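Local atomic coordinates of CYTH domain-containing protein (Pyrococcus horikoshii, PDB entry 2EEN), a protein that is of unknown function but has a CYTH domain, as in class IV adenylate cyclases and thiamine triphosphatases, and probably acts on a triphosphate-containing substrate. Residues I136-K141 with P147-K152. Sequence-based numbering, arbitrary orientation.
Sequences IETLVK and PEAVEK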
ATOM      1  N   ILE A 136      11.572  20.662 -11.689  1.00 16.35           N
ATOM      2  CA  ILE A 136      10.580  20.967 -12.705  1.00 16.17           C
ATOM      3  C   ILE A 136      10.067  19.633 -13.221  1.00 17.68           C
ATOM      4  O   ILE A 136      10.825  18.663 -13.349  1.00 16.99           O
ATOM      5  CB  ILE A 136      11.168  21.824 -13.855  1.00 15.19           C
ATOM      6  CG1 ILE A 136      10.029  22.292 -14.769  1.00 16.06           C
ATOM      7  CG2 ILE A 136      12.221  21.029 -14.632  1.00 15.03           C
ATOM      8  CD1 ILE A 136      10.428  23.423 -15.709  1.00 13.25           C
ATOM      9  N   GLU A 137       8.771  19.568 -13.495  1.00 15.69           N
ATOM     10  CA  GLU A 137       8.175  18.332 -13.968  1.00 19.46           C
ATOM     11  C   GLU A 137       7.012  18.545 -14.912  1.00 20.03           C
ATOM     12  O   GLU A 137       6.350  19.586 -14.890  1.00 19.13           O
ATOM     13  CB  GLU A 137       7.676  17.507 -12.786  1.00 22.26           C
ATOM     14  CG  GLU A 137       6.730  18.288 -11.886  1.00 30.54           C
ATOM     15  CD  GLU A 137       5.775  17.397 -11.121  1.00 35.39           C
ATOM     16  OE1 GLU A 137       4.783  16.935 -11.724  1.00 40.86           O
ATOM     17  OE2 GLU A 137       6.015  17.158  -9.920  1.00 40.09           O
ATOM     18  N   THR A 138       6.772  17.531 -15.734  1.00 20.04           N
ATOM     19  CA  THR A 138       5.669  17.534 -16.678  1.00 20.50           C
ATOM     20  C   THR A 138       5.408  16.086 -17.053  1.00 22.96           C
ATOM     21  O   THR A 138       6.320  15.257 -17.014  1.00 22.18           O
ATOM     22  CB  THR A 138       5.996  18.336 -17.949  1.00 21.86           C
ATOM     23  OG1 THR A 138       4.809  18.457 -18.748  1.00 23.30           O
ATOM     24  CG2 THR A 138       7.083  17.635 -18.764  1.00 23.64           C
ATOM     25  N   LEU A 139       4.166  15.781 -17.404  1.00 22.22           N
ATOM     26  CA  LEU A 139       3.798  14.422 -17.778  1.00 24.07           C
ATOM     27  C   LEU A 139       3.842  14.211 -19.282  1.00 25.27           C
ATOM     28  O   LEU A 139       3.557  15.122 -20.058  1.00 25.87           O
ATOM     29  CB  LEU A 139       2.397  14.091 -17.258  1.00 26.00           C
ATOM     30  CG  LEU A 139       2.205  14.148 -15.741  1.00 28.62           C
ATOM     31  CD1 LEU A 139       0.766  13.807 -15.394  1.00 27.72           C
ATOM     32  CD2 LEU A 139       3.164  13.178 -15.066  1.00 30.77           C
ATOM     33  N   VAL A 140       4.217  12.997 -19.681  1.00 26.22           N
ATOM     34  CA  VAL A 140       4.285  12.615 -21.086  1.00 27.01           C
ATOM     35  C   VAL A 140       3.673  11.224 -21.174  1.00 28.35           C
ATOM     36  O   VAL A 140       3.754  10.449 -20.225  1.00 28.51           O
ATOM     37  CB  VAL A 140       5.739  12.565 -21.601  1.00 28.23           C
ATOM     38  CG1 VAL A 140       6.372  13.942 -21.505  1.00 28.28           C
ATOM     39  CG2 VAL A 140       6.540  11.553 -20.808  1.00 28.70           C
ATOM     40  N   LYS A 141       3.066  10.901 -22.309  1.00 30.04           N
ATOM     41  CA  LYS A 141       2.432   9.600 -22.450  1.00 32.23           C
ATOM     42  C   LYS A 141       3.407   8.473 -22.772  1.00 31.96           C
ATOM     43  O   LYS A 141       3.403   7.438 -22.108  1.00 32.44           O
ATOM     44  CB  LYS A 141       1.341   9.661 -23.522  1.00 34.83           C
ATOM     45  CG  LYS A 141       0.508   8.395 -23.621  1.00 36.90           C
ATOM     46  CD  LYS A 141      -0.642   8.561 -24.598  1.00 38.14           C
ATOM     47  CE  LYS A 141      -1.515   7.319 -24.626  1.00 38.87           C
ATOM     48  NZ  LYS A 141      -2.673   7.484 -25.546  1.00 40.43           N
ATOM     49  N   PRO A 147      12.650  12.375 -24.019  1.00 25.13           N
ATOM     50  CA  PRO A 147      13.758  13.222 -24.465  1.00 25.27           C
ATOM     51  C   PRO A 147      13.349  14.656 -24.799  1.00 23.77           C
ATOM     52  O   PRO A 147      13.994  15.602 -24.354  1.00 25.08           O
ATOM     53  CB  PRO A 147      14.300  12.460 -25.672  1.00 26.54           C
ATOM     54  CG  PRO A 147      14.091  11.033 -25.259  1.00 26.18           C
ATOM     55  CD  PRO A 147      12.681  11.070 -24.709  1.00 25.37           C
ATOM     56  N   GLU A 148      12.279  14.815 -25.572  1.00 24.92           N
ATOM     57  CA  GLU A 148      11.798  16.147 -25.945  1.00 26.79           C
ATOM     58  C   GLU A 148      11.408  16.955 -24.708  1.00 26.24           C
ATOM     59  O   GLU A 148      11.767  18.129 -24.579  1.00 23.60           O
ATOM     60  CB  GLU A 148      10.575  16.045 -26.864  1.00 30.40           C
ATOM     61  CG  GLU A 148      10.828  15.383 -28.206  1.00 37.78           C
ATOM     62  CD  GLU A 148       9.548  15.185 -29.003  1.00 40.72           C
ATOM     63  OE1 GLU A 148       8.913  16.197 -29.374  1.00 42.05           O
ATOM     64  OE2 GLU A 148       9.173  14.017 -29.252  1.00 41.74           O
ATOM     65  N   ALA A 149      10.660  16.319 -23.810  1.00 22.62           N
ATOM     66  CA  ALA A 149      10.212  16.978 -22.586  1.00 21.73           C
ATOM     67  C   ALA A 149      11.396  17.401 -21.728  1.00 19.88           C
ATOM     68  O   ALA A 149      11.396  18.487 -21.157  1.00 20.06           O
ATOM     69  CB  ALA A 149       9.299  16.052 -21.790  1.00 20.96           C
ATOM     70  N   VAL A 150      12.399  16.536 -21.630  1.00 19.58           N
ATOM     71  CA  VAL A 150      13.574  16.846 -20.839  1.00 21.13           C
ATOM     72  C   VAL A 150      14.245  18.091 -21.399  1.00 21.72           C
ATOM     73  O   VAL A 150      14.628  18.983 -20.654  1.00 20.65           O
ATOM     74  CB  VAL A 150      14.583  15.674 -20.832  1.00 20.39           C
ATOM     75  CG1 VAL A 150      15.904  16.123 -20.218  1.00 21.89           C
ATOM     76  CG2 VAL A 150      14.006  14.505 -20.039  1.00 22.43           C
ATOM     77  N   GLU A 151      14.377  18.155 -22.720  1.00 23.91           N
ATOM     78  CA  GLU A 151      15.003  19.308 -23.353  1.00 24.02           C
ATOM     79  C   GLU A 151      14.215  20.575 -23.039  1.00 21.80           C
ATOM     80  O   GLU A 151      14.789  21.620 -22.729  1.00 21.44           O
ATOM     81  CB  GLU A 151      15.075  19.100 -24.868  1.00 26.89           C
ATOM     82  CG  GLU A 151      15.806  17.830 -25.272  1.00 33.45           C
ATOM     83  CD  GLU A 151      15.944  17.677 -26.775  1.00 36.61           C
ATOM     84  OE1 GLU A 151      14.935  17.853 -27.491  1.00 39.19           O
ATOM     85  OE2 GLU A 151      17.064  17.370 -27.241  1.00 39.51           O
ATOM     86  N   LYS A 152      12.894  20.469 -23.101  1.00 19.61           N
ATOM     87  CA  LYS A 152      12.025  21.602 -22.828  1.00 20.18           C
ATOM     88  C   LYS A 152      12.178  22.075 -21.386  1.00 19.67           C
ATOM     89  O   LYS A 152      12.319  23.269 -21.120  1.00 19.97           O
ATOM     90  CB  LYS A 152      10.576  21.203 -23.090  1.00 20.94           C
ATOM     91  CG  LYS A 152       9.569  22.258 -22.735  1.00 25.27           C
ATOM     92  CD  LYS A 152       8.174  21.689 -22.843  1.00 28.55           C
ATOM     93  CE  LYS A 152       7.144  22.737 -22.529  1.00 30.70           C
ATOM     94  NZ  LYS A 152       7.133  23.823 -23.551  1.00 34.12           N
TER
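No ring or other flat side-chain group takes part where Ala149 meets Val140 and Thr138. The contact is made of three methyl groups. The methyl of Ala149 points from the helix toward the strand end, and one methyl from each of the two other residues meets it. Val140 CG1 is the closer, 3.6 Å from Ala149 CB. Thr138 CG2 is at 4.1 Å from the same Ala149 CB. Val140 places CG1 beside its backbone N and anti to the carbonyl carbon (chi1 -62°), and this branch makes the touch. The other branch, CG2, stays farther from the alanine. In Thr138, with OG1 anti to the backbone N (chi1 -172°), CG2 lies between the backbone N and the carbonyl carbon, and it is CG2 that faces the alanine. OG1 hydrogen-bonds to the backbone O of Gly119. It is thus satisfied by a residue outside the two segments.

No hydrogen bond joins the two segments. Their nearest CA atoms are those of Thr138 and Ala149, 7.5 Å apart. Only 105 Å² is buried, both sides summed.

This is strand-to-helix packing within the CYTH domain. The strand 131-139 runs between strands 3-9 and 120-127 of the antiparallel sheet. After a short connection the chain returns as helix 146-160 and covers one face of the sheet at that strand. Ile136 and Thr138 continue the apolar seam along the helix, both touching Leu153. Val140 and Val150 both reach Val4 of strand 3-9. Lys152 forms a salt bridge with Glu117 at the end of strand 102-117.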